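Local coordinates for glycerol dehydratase (Clostridium butyricum, PDB 1R9D), which probably dehydrates glycerol to 3-hydroxypropionaldehyde by glycyl-radical chemistry that needs no vitamin B12, at residues 27-32 / 116-121; 455-460 / 554-559; 560-565 / 597-602. One frame throughout, in Å; residues are numbered along the deposited sequence.

Interaction 1 of 3, residues 27-32 / 116-121; sequences VESERA and KEKLKD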
loop_
_atom_site.group_PDB
_atom_site.type_symbol
_atom_site.label_atom_id
_atom_site.label_comp_id
_atom_site.label_asym_id
_atom_site.label_seq_id
_atom_site.Cartn_x
_atom_site.Cartn_y
_atom_site.Cartn_z
ATOM N N VAL A 27 -33.739 1.455 -3.280
ATOM C CA VAL A 27 -32.314 1.453 -3.564
ATOM C C VAL A 27 -32.116 2.201 -4.876
ATOM O O VAL A 27 -32.684 1.824 -5.905
ATOM C CB VAL A 27 -31.786 0.019 -3.732
ATOM C CG1 VAL A 27 -30.305 0.046 -4.099
ATOM C CG2 VAL A 27 -32.007 -0.765 -2.451
ATOM N N GLU A 28 -31.330 3.271 -4.831
ATOM C CA GLU A 28 -31.063 4.065 -6.022
ATOM C C GLU A 28 -29.673 3.733 -6.550
ATOM O O GLU A 28 -28.811 3.269 -5.799
ATOM C CB GLU A 28 -31.232 5.554 -5.695
ATOM C CG GLU A 28 -32.718 5.925 -5.555
ATOM C CD GLU A 28 -32.980 7.344 -5.083
ATOM O OE1 GLU A 28 -32.076 8.201 -5.180
ATOM O OE2 GLU A 28 -34.117 7.607 -4.625
ATOM N N SER A 29 -29.457 3.953 -7.846
ATOM C CA SER A 29 -28.176 3.609 -8.455
ATOM C C SER A 29 -27.247 4.746 -8.878
ATOM O O SER A 29 -26.111 4.489 -9.276
ATOM C CB SER A 29 -28.421 2.692 -9.660
ATOM O OG SER A 29 -29.283 3.311 -10.600
ATOM N N GLU A 30 -27.707 5.989 -8.793
ATOM C CA GLU A 30 -26.881 7.126 -9.193
ATOM C C GLU A 30 -25.456 7.096 -8.629
ATOM O O GLU A 30 -24.479 7.143 -9.385
ATOM C CB GLU A 30 -27.547 8.443 -8.791
ATOM C CG GLU A 30 -28.631 8.956 -9.744
ATOM C CD GLU A 30 -29.901 8.124 -9.730
ATOM O OE1 GLU A 30 -30.239 7.567 -8.662
ATOM O OE2 GLU A 30 -30.571 8.043 -10.786
ATOM N N ARG A 31 -25.322 7.018 -7.309
ATOM C CA ARG A 31 -23.984 7.006 -6.724
ATOM C C ARG A 31 -23.116 5.866 -7.248
ATOM O O ARG A 31 -21.951 6.074 -7.588
ATOM C CB ARG A 31 -24.044 6.924 -5.193
ATOM C CG ARG A 31 -22.650 7.034 -4.553
ATOM C CD ARG A 31 -22.661 6.748 -3.055
ATOM N NE ARG A 31 -21.323 6.880 -2.469
ATOM C CZ ARG A 31 -20.345 5.986 -2.593
ATOM N NH1 ARG A 31 -20.535 4.868 -3.282
ATOM N NH2 ARG A 31 -19.168 6.211 -2.019
ATOM N N ALA A 32 -23.680 4.665 -7.322
ATOM C CA ALA A 32 -22.936 3.502 -7.789
ATOM C C ALA A 32 -22.380 3.713 -9.191
ATOM O O ALA A 32 -21.236 3.354 -9.482
ATOM C CB ALA A 32 -23.826 2.267 -7.766
ATOM N N LYS A 116 -31.705 -2.101 -11.706
ATOM C CA LYS A 116 -31.142 -3.446 -11.780
ATOM C C LYS A 116 -30.258 -3.556 -13.016
ATOM O O LYS A 116 -29.160 -4.119 -12.973
ATOM C CB LYS A 116 -32.250 -4.494 -11.878
ATOM C CG LYS A 116 -33.133 -4.632 -10.645
ATOM C CD LYS A 116 -34.155 -5.742 -10.870
ATOM C CE LYS A 116 -35.106 -5.901 -9.698
ATOM N NZ LYS A 116 -36.133 -6.954 -9.968
ATOM N N GLU A 117 -30.754 -3.009 -14.121
ATOM C CA GLU A 117 -30.037 -3.044 -15.386
ATOM C C GLU A 117 -28.726 -2.269 -15.321
ATOM O O GLU A 117 -27.680 -2.774 -15.726
ATOM C CB GLU A 117 -30.927 -2.474 -16.495
ATOM C CG GLU A 117 -30.313 -2.527 -17.883
ATOM C CD GLU A 117 -29.869 -3.923 -18.275
ATOM O OE1 GLU A 117 -30.664 -4.875 -18.103
ATOM O OE2 GLU A 117 -28.727 -4.069 -18.765
ATOM N N LYS A 118 -28.785 -1.043 -14.810
ATOM C CA LYS A 118 -27.596 -0.207 -14.715
ATOM C C LYS A 118 -26.550 -0.737 -13.743
ATOM O O LYS A 118 -25.359 -0.462 -13.903
ATOM C CB LYS A 118 -27.980 1.224 -14.337
ATOM C CG LYS A 118 -28.724 1.962 -15.445
ATOM C CD LYS A 118 -28.994 3.409 -15.080
ATOM C CE LYS A 118 -29.677 4.136 -16.232
ATOM N NZ LYS A 118 -29.918 5.577 -15.932
ATOM N N LEU A 119 -26.983 -1.497 -12.741
ATOM C CA LEU A 119 -26.038 -2.048 -11.776
ATOM C C LEU A 119 -25.200 -3.180 -12.363
ATOM O O LEU A 119 -24.148 -3.514 -11.827
ATOM C CB LEU A 119 -26.773 -2.546 -10.527
ATOM C CG LEU A 119 -27.371 -1.466 -9.628
ATOM C CD1 LEU A 119 -28.137 -2.124 -8.490
ATOM C CD2 LEU A 119 -26.257 -0.579 -9.078
ATOM N N LYS A 120 -25.656 -3.773 -13.464
ATOM C CA LYS A 120 -24.910 -4.866 -14.079
ATOM C C LYS A 120 -23.446 -4.498 -14.315
ATOM O O LYS A 120 -22.545 -5.256 -13.954
ATOM C CB LYS A 120 -25.554 -5.281 -15.404
ATOM C CG LYS A 120 -26.897 -5.971 -15.249
ATOM C CD LYS A 120 -27.513 -6.290 -16.605
ATOM C CE LYS A 120 -28.852 -6.998 -16.448
ATOM N NZ LYS A 120 -29.492 -7.288 -17.764
ATOM N N ASP A 121 -23.209 -3.336 -14.916
ATOM C CA ASP A 121 -21.843 -2.896 -15.185
ATOM C C ASP A 121 -21.073 -2.643 -13.887
ATOM O O ASP A 121 -19.857 -2.835 -13.827
ATOM C CB ASP A 121 -21.843 -1.615 -16.019
ATOM C CG ASP A 121 -20.444 -1.187 -16.416
ATOM O OD1 ASP A 121 -19.796 -1.924 -17.189
ATOM O OD2 ASP A 121 -19.986 -0.122 -15.953
#
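The backbones of 27-32 and 116-121 come closest at S29 and L119, whose CA atoms lie 6.9 Å apart where an incoming loop turns into helix 30-40 beside a turn of helix 113-125. No hydrogen bond joins the two segments, and carbon packing carries the contact. L119 takes part through one methyl, CD2. With CG anti to its own carbonyl carbon (chi1 -70°), the branch swings nearer to the other segment than its CB direction alone would bring it; chi2 sends CD1 outward, anti to CA, and leaves CD2 to face S29 and A32. CD2 rests against these two neighbours at once, 4.0 Å from S29 CB and 4.0 Å from A32 CB, and so bridges the last loop residue and the first turn of the helix. At the margin, S29 OG approaches the aliphatic base of K118, 4.5 Å from its CB, but bonds to a residue just beyond the segments. K118 runs extended past this point along the solvent side, and its NZ stops 5.7 Å from E30 OE2, too far for a salt bridge although the opposite charges may attract weakly. On the exposed flank of helix 113-125, K120 NZ meets E117 OE1 on its syn side at 2.7 Å, a salt bridge between residues about one turn apart. In this pyruvate formate-lyase-like chain, neighbouring residues hold both segments. R31 reaches E88 and the carbonyls of V85 and I276, the E28 carboxylate receives the backbone N-H groups of K78 and E79, and helix 113-125 is tied a second time to helix 30-40 by the salt bridge of D121 with K40 and by K118 lying on I33.

Interaction 2 of 3, residues 455-460 / 554-559; sequences RIVELT and ANIGDS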
loop_
_atom_site.group_PDB
_atom_site.type_symbol
_atom_site.label_atom_id
_atom_site.label_comp_id
_atom_site.label_asym_id
_atom_site.label_seq_id
_atom_site.Cartn_x
_atom_site.Cartn_y
_atom_site.Cartn_z
ATOM N N ARG A 455 -22.672 -19.550 22.616
ATOM C CA ARG A 455 -22.079 -20.619 21.821
ATOM C C ARG A 455 -20.826 -21.163 22.486
ATOM O O ARG A 455 -20.493 -22.332 22.324
ATOM C CB ARG A 455 -21.745 -20.108 20.417
ATOM C CG ARG A 455 -22.972 -19.915 19.541
ATOM C CD ARG A 455 -23.410 -21.243 18.941
ATOM N NE ARG A 455 -22.468 -21.674 17.913
ATOM C CZ ARG A 455 -22.364 -22.917 17.455
ATOM N NH1 ARG A 455 -23.149 -23.870 17.934
ATOM N NH2 ARG A 455 -21.471 -23.207 16.517
ATOM N N ILE A 456 -20.120 -20.313 23.231
ATOM C CA ILE A 456 -18.907 -20.752 23.913
ATOM C C ILE A 456 -19.284 -21.749 25.017
ATOM O O ILE A 456 -18.549 -22.703 25.283
ATOM C CB ILE A 456 -18.131 -19.544 24.513
ATOM C CG1 ILE A 456 -17.700 -18.596 23.389
ATOM C CG2 ILE A 456 -16.902 -20.030 25.278
ATOM C CD1 ILE A 456 -16.803 -19.240 22.327
ATOM N N VAL A 457 -20.432 -21.539 25.655
ATOM C CA VAL A 457 -20.874 -22.465 26.697
ATOM C C VAL A 457 -21.213 -23.802 26.036
ATOM O O VAL A 457 -20.847 -24.859 26.538
ATOM C CB VAL A 457 -22.123 -21.941 27.441
ATOM C CG1 VAL A 457 -22.665 -23.024 28.367
ATOM C CG2 VAL A 457 -21.768 -20.698 28.251
ATOM N N GLU A 458 -21.901 -23.742 24.899
ATOM C CA GLU A 458 -22.283 -24.946 24.163
ATOM C C GLU A 458 -21.043 -25.728 23.731
ATOM O O GLU A 458 -20.997 -26.956 23.838
ATOM C CB GLU A 458 -23.127 -24.563 22.938
ATOM C CG GLU A 458 -23.618 -25.741 22.109
ATOM C CD GLU A 458 -24.553 -25.328 20.974
ATOM O OE1 GLU A 458 -25.087 -26.230 20.293
ATOM O OE2 GLU A 458 -24.753 -24.111 20.759
ATOM N N LEU A 459 -20.031 -25.015 23.246
ATOM C CA LEU A 459 -18.799 -25.655 22.805
ATOM C C LEU A 459 -17.966 -26.182 23.969
ATOM O O LEU A 459 -17.147 -27.081 23.785
ATOM C CB LEU A 459 -17.967 -24.685 21.961
ATOM C CG LEU A 459 -18.549 -24.388 20.576
ATOM C CD1 LEU A 459 -17.727 -23.295 19.906
ATOM C CD2 LEU A 459 -18.551 -25.659 19.725
ATOM N N THR A 460 -18.157 -25.620 25.159
ATOM C CA THR A 460 -17.423 -26.094 26.329
ATOM C C THR A 460 -18.004 -27.456 26.699
ATOM O O THR A 460 -17.274 -28.416 26.948
ATOM C CB THR A 460 -17.581 -25.136 27.530
ATOM O OG1 THR A 460 -17.101 -23.833 27.167
ATOM C CG2 THR A 460 -16.780 -25.643 28.721
ATOM N N ALA A 554 -26.686 -12.608 30.283
ATOM C CA ALA A 554 -27.566 -13.258 31.251
ATOM C C ALA A 554 -27.595 -14.765 31.021
ATOM O O ALA A 554 -27.662 -15.545 31.975
ATOM C CB ALA A 554 -28.975 -12.689 31.162
ATOM N N ASN A 555 -27.535 -15.178 29.757
ATOM C CA ASN A 555 -27.558 -16.601 29.441
ATOM C C ASN A 555 -26.320 -17.306 30.004
ATOM O O ASN A 555 -26.405 -18.437 30.487
ATOM C CB ASN A 555 -27.644 -16.819 27.925
ATOM C CG ASN A 555 -28.862 -16.148 27.308
ATOM O OD1 ASN A 555 -28.791 -15.010 26.848
ATOM N ND2 ASN A 555 -29.995 -16.847 27.320
ATOM N N ILE A 556 -25.173 -16.633 29.952
ATOM C CA ILE A 556 -23.940 -17.216 30.474
ATOM C C ILE A 556 -23.953 -17.310 31.995
ATOM O O ILE A 556 -23.556 -18.328 32.559
ATOM C CB ILE A 556 -22.694 -16.410 30.000
ATOM C CG1 ILE A 556 -22.272 -16.889 28.608
ATOM C CG2 ILE A 556 -21.524 -16.611 30.961
ATOM C CD1 ILE A 556 -23.391 -16.941 27.605
ATOM N N GLY A 557 -24.407 -16.255 32.662
ATOM C CA GLY A 557 -24.459 -16.280 34.113
ATOM C C GLY A 557 -25.402 -17.365 34.605
ATOM O O GLY A 557 -25.053 -18.156 35.487
ATOM N N ASP A 558 -26.600 -17.406 34.029
ATOM C CA ASP A 558 -27.599 -18.400 34.411
ATOM C C ASP A 558 -27.132 -19.819 34.064
ATOM O O ASP A 558 -27.383 -20.760 34.817
ATOM C CB ASP A 558 -28.943 -18.092 33.731
ATOM C CG ASP A 558 -29.531 -16.748 34.167
ATOM O OD1 ASP A 558 -29.194 -16.275 35.275
ATOM O OD2 ASP A 558 -30.343 -16.164 33.413
ATOM N N SER A 559 -26.448 -19.974 32.932
ATOM C CA SER A 559 -25.953 -21.290 32.537
ATOM C C SER A 559 -24.810 -21.744 33.444
ATOM O O SER A 559 -24.759 -22.900 33.860
ATOM C CB SER A 559 -25.459 -21.285 31.086
ATOM O OG SER A 559 -26.520 -21.055 30.173
#
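V457 reaches from helix 453-461 towards I556 of helix 553-569, and nearly the whole contact can be read by walking outward along its short side chain. Its CB points at the partner helix but stays behind the two methyls that do the touching. CG2, anti to the carbonyl carbon, is 3.9 Å from I556 CG1 and 4.1 Å from I556 CD1. It finds both because I556 folds at its second torsion (chi2 50°), turning the ethyl tip back alongside the valine methyl. The two side chains run by one another in opposite senses. CG1, anti to the valine N (chi1 172°), takes the other direction and ends 4.3 Å from S559 CB. These are the first helices after two adjacent parallel strands, 449-452 and 543-551, so the contact is a side-by-side packing of strand-helix units, consistent with the alpha/beta barrel architecture of glycyl radical enzymes. S559 offers CB to V457, while its OG donates to N555 O at 2.6 Å and S559 N reaches the same oxygen from the opposite face of the carbonyl plane. Helix 453-461 repeats the device, with T460 OG1 and T460 N gripping I456 O from opposite faces. Two bonds thus satisfy each carbonyl oxygen in a buried setting. Helix 484-516 covers one flank, its Y491 touching both I456 and I556 and its F487 lying against T460. Pointing away from helix 553-569, R455 makes a weak, 3.3 Å salt bridge from NH1 to E458 OE2, pairs with D466, and gives NE and NH2 to the carbonyls of D150 and C149.

Interaction 3 of 3, residues 560-565 / 597-602; sequences LVAVKK and KNAPKF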
loop_
_atom_site.group_PDB
_atom_site.type_symbol
_atom_site.label_atom_id
_atom_site.label_comp_id
_atom_site.label_asym_id
_atom_site.label_seq_id
_atom_site.Cartn_x
_atom_site.Cartn_y
_atom_site.Cartn_z
ATOM N N LEU A 560 -23.887 -20.838 33.748
ATOM C CA LEU A 560 -22.757 -21.193 34.601
ATOM C C LEU A 560 -23.188 -21.574 36.016
ATOM O O LEU A 560 -22.689 -22.550 36.572
ATOM C CB LEU A 560 -21.738 -20.048 34.656
ATOM C CG LEU A 560 -20.953 -19.799 33.361
ATOM C CD1 LEU A 560 -19.993 -18.623 33.548
ATOM C CD2 LEU A 560 -20.188 -21.049 32.983
ATOM N N VAL A 561 -24.113 -20.820 36.602
ATOM C CA VAL A 561 -24.548 -21.145 37.956
ATOM C C VAL A 561 -25.336 -22.452 37.984
ATOM O O VAL A 561 -25.308 -23.179 38.983
ATOM C CB VAL A 561 -25.395 -20.005 38.596
ATOM C CG1 VAL A 561 -26.823 -20.024 38.065
ATOM C CG2 VAL A 561 -25.376 -20.155 40.125
ATOM N N ALA A 562 -26.027 -22.760 36.891
ATOM C CA ALA A 562 -26.797 -23.997 36.823
ATOM C C ALA A 562 -25.840 -25.186 36.782
ATOM O O ALA A 562 -26.046 -26.186 37.471
ATOM C CB ALA A 562 -27.697 -23.998 35.594
ATOM N N VAL A 563 -24.789 -25.073 35.976
ATOM C CA VAL A 563 -23.801 -26.139 35.862
ATOM C C VAL A 563 -23.113 -26.362 37.209
ATOM O O VAL A 563 -22.991 -27.496 37.677
ATOM C CB VAL A 563 -22.734 -25.797 34.783
ATOM C CG1 VAL A 563 -21.563 -26.761 34.865
ATOM C CG2 VAL A 563 -23.360 -25.866 33.404
ATOM N N LYS A 564 -22.683 -25.273 37.836
ATOM C CA LYS A 564 -22.004 -25.344 39.124
ATOM C C LYS A 564 -22.854 -25.942 40.243
ATOM O O LYS A 564 -22.375 -26.779 41.008
ATOM C CB LYS A 564 -21.534 -23.950 39.552
ATOM C CG LYS A 564 -20.871 -23.927 40.923
ATOM C CD LYS A 564 -20.517 -22.511 41.354
ATOM C CE LYS A 564 -20.014 -22.483 42.789
ATOM N NZ LYS A 564 -21.086 -22.861 43.766
ATOM N N LYS A 565 -24.109 -25.509 40.336
ATOM C CA LYS A 565 -25.018 -25.980 41.382
ATOM C C LYS A 565 -25.652 -27.344 41.152
ATOM O O LYS A 565 -25.539 -28.243 41.989
ATOM C CB LYS A 565 -26.148 -24.972 41.598
ATOM C CG LYS A 565 -25.724 -23.654 42.215
ATOM C CD LYS A 565 -26.936 -22.752 42.426
ATOM C CE LYS A 565 -27.956 -23.376 43.379
ATOM N NZ LYS A 565 -27.493 -23.367 44.799
ATOM N N LYS A 597 -34.184 -24.554 35.021
ATOM C CA LYS A 597 -34.954 -23.314 35.059
ATOM C C LYS A 597 -35.139 -22.790 36.476
ATOM O O LYS A 597 -35.232 -21.578 36.687
ATOM C CB LYS A 597 -36.334 -23.514 34.428
ATOM C CG LYS A 597 -36.315 -23.715 32.931
ATOM C CD LYS A 597 -37.733 -23.748 32.383
ATOM C CE LYS A 597 -37.744 -23.903 30.872
ATOM N NZ LYS A 597 -39.140 -23.984 30.343
ATOM N N ASN A 598 -35.191 -23.699 37.448
ATOM C CA ASN A 598 -35.387 -23.299 38.836
ATOM C C ASN A 598 -34.108 -22.900 39.565
ATOM O O ASN A 598 -34.155 -22.488 40.723
ATOM C CB ASN A 598 -36.124 -24.398 39.611
ATOM C CG ASN A 598 -37.575 -24.553 39.167
ATOM O OD1 ASN A 598 -38.223 -23.581 38.777
ATOM N ND2 ASN A 598 -38.095 -25.774 39.245
ATOM N N ALA A 599 -32.966 -23.023 38.891
ATOM C CA ALA A 599 -31.694 -22.621 39.489
ATOM C C ALA A 599 -31.748 -21.091 39.589
ATOM O O ALA A 599 -32.535 -20.457 38.883
ATOM C CB ALA A 599 -30.533 -23.060 38.603
ATOM N N PRO A 600 -30.922 -20.479 40.458
ATOM C CA PRO A 600 -30.916 -19.015 40.620
ATOM C C PRO A 600 -30.700 -18.266 39.297
ATOM O O PRO A 600 -29.830 -18.634 38.516
ATOM C CB PRO A 600 -29.764 -18.773 41.599
ATOM C CG PRO A 600 -29.680 -20.056 42.368
ATOM C CD PRO A 600 -29.885 -21.101 41.299
ATOM N N LYS A 601 -31.479 -17.209 39.070
ATOM C CA LYS A 601 -31.377 -16.427 37.836
ATOM C C LYS A 601 -30.879 -14.993 38.034
ATOM O O LYS A 601 -31.207 -14.327 39.016
ATOM C CB LYS A 601 -32.739 -16.395 37.127
ATOM C CG LYS A 601 -33.229 -17.754 36.632
ATOM C CD LYS A 601 -32.422 -18.244 35.436
ATOM C CE LYS A 601 -32.854 -19.640 34.978
ATOM N NZ LYS A 601 -32.385 -20.718 35.906
ATOM N N PHE A 602 -30.085 -14.532 37.073
ATOM C CA PHE A 602 -29.526 -13.184 37.068
ATOM C C PHE A 602 -30.647 -12.142 37.042
ATOM O O PHE A 602 -31.637 -12.301 36.327
ATOM C CB PHE A 602 -28.638 -13.040 35.825
ATOM C CG PHE A 602 -28.035 -11.678 35.641
ATOM C CD1 PHE A 602 -27.083 -11.193 36.536
ATOM C CD2 PHE A 602 -28.375 -10.900 34.532
ATOM C CE1 PHE A 602 -26.474 -9.957 36.330
ATOM C CE2 PHE A 602 -27.769 -9.657 34.315
ATOM C CZ PHE A 602 -26.816 -9.187 35.217
#
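K565 crosses P600 at a slant, its CD and CE set against CD and CG of the ring from beside it, where helix 553-569 packs against the extended connection between helices 590-597 and 607-624, a helix-loop contact of the pyruvate formate-lyase-like fold. The lysine is bent rather than straight: a turn at chi3 (61°) brings CE in beside CD, and a further bend at chi4 turns NZ onward. K565 CD and CE each lie 3.6 Å from P600 CD, and K565 CD is 3.8 Å from P600 CG. The methylenes therefore serve as a hydrophobic arm, while the ammonium beyond makes a long, weak ion pair with E608 of helix 607-624.

One helical turn earlier, V561 is directed at the same proline but meets its backbone. Its CG1 occupies the position between N and the carbonyl carbon (chi1 78°) and comes to 3.3 Å from P600 O, a close methyl-to-oxygen approach. The V561 side chain also rests on E608, V609 and L612, so this one valine packs against both the loop and the helix that follows it. Between these two contacts along the helix, the CB atoms of A562 and A599 touch at 4.2 Å.

The loop is braced from behind by K601, whose side chain folds back to the end of helix 590-597. Its NZ bonds to L596 O, weakly to K597 O, and to A599 O at 3.0 Å, arriving above the A599 carbonyl plane, 48° out of it.

Followed from the N terminus, the three contacts come in series, and none encloses or crosses another. Interaction 1 closes first, bringing helix 113-125 back to the start of helix 30-40 across 83 intervening residues. Interaction 2 closes a loop of 93 residues, joining two strand-helix units, and interaction 3 then closes a short one of 31 residues. The last two share helix 553-569, with centres about 11 Å apart, and touch directly: D558 OD1 lies 2.7 Å from F602 N, probably a hydrogen bond, and A554 packs on the F602 ring. Interaction 1 stands alone, its centre about 53 Å from that of interaction 3, on the opposite side of the chain's centre.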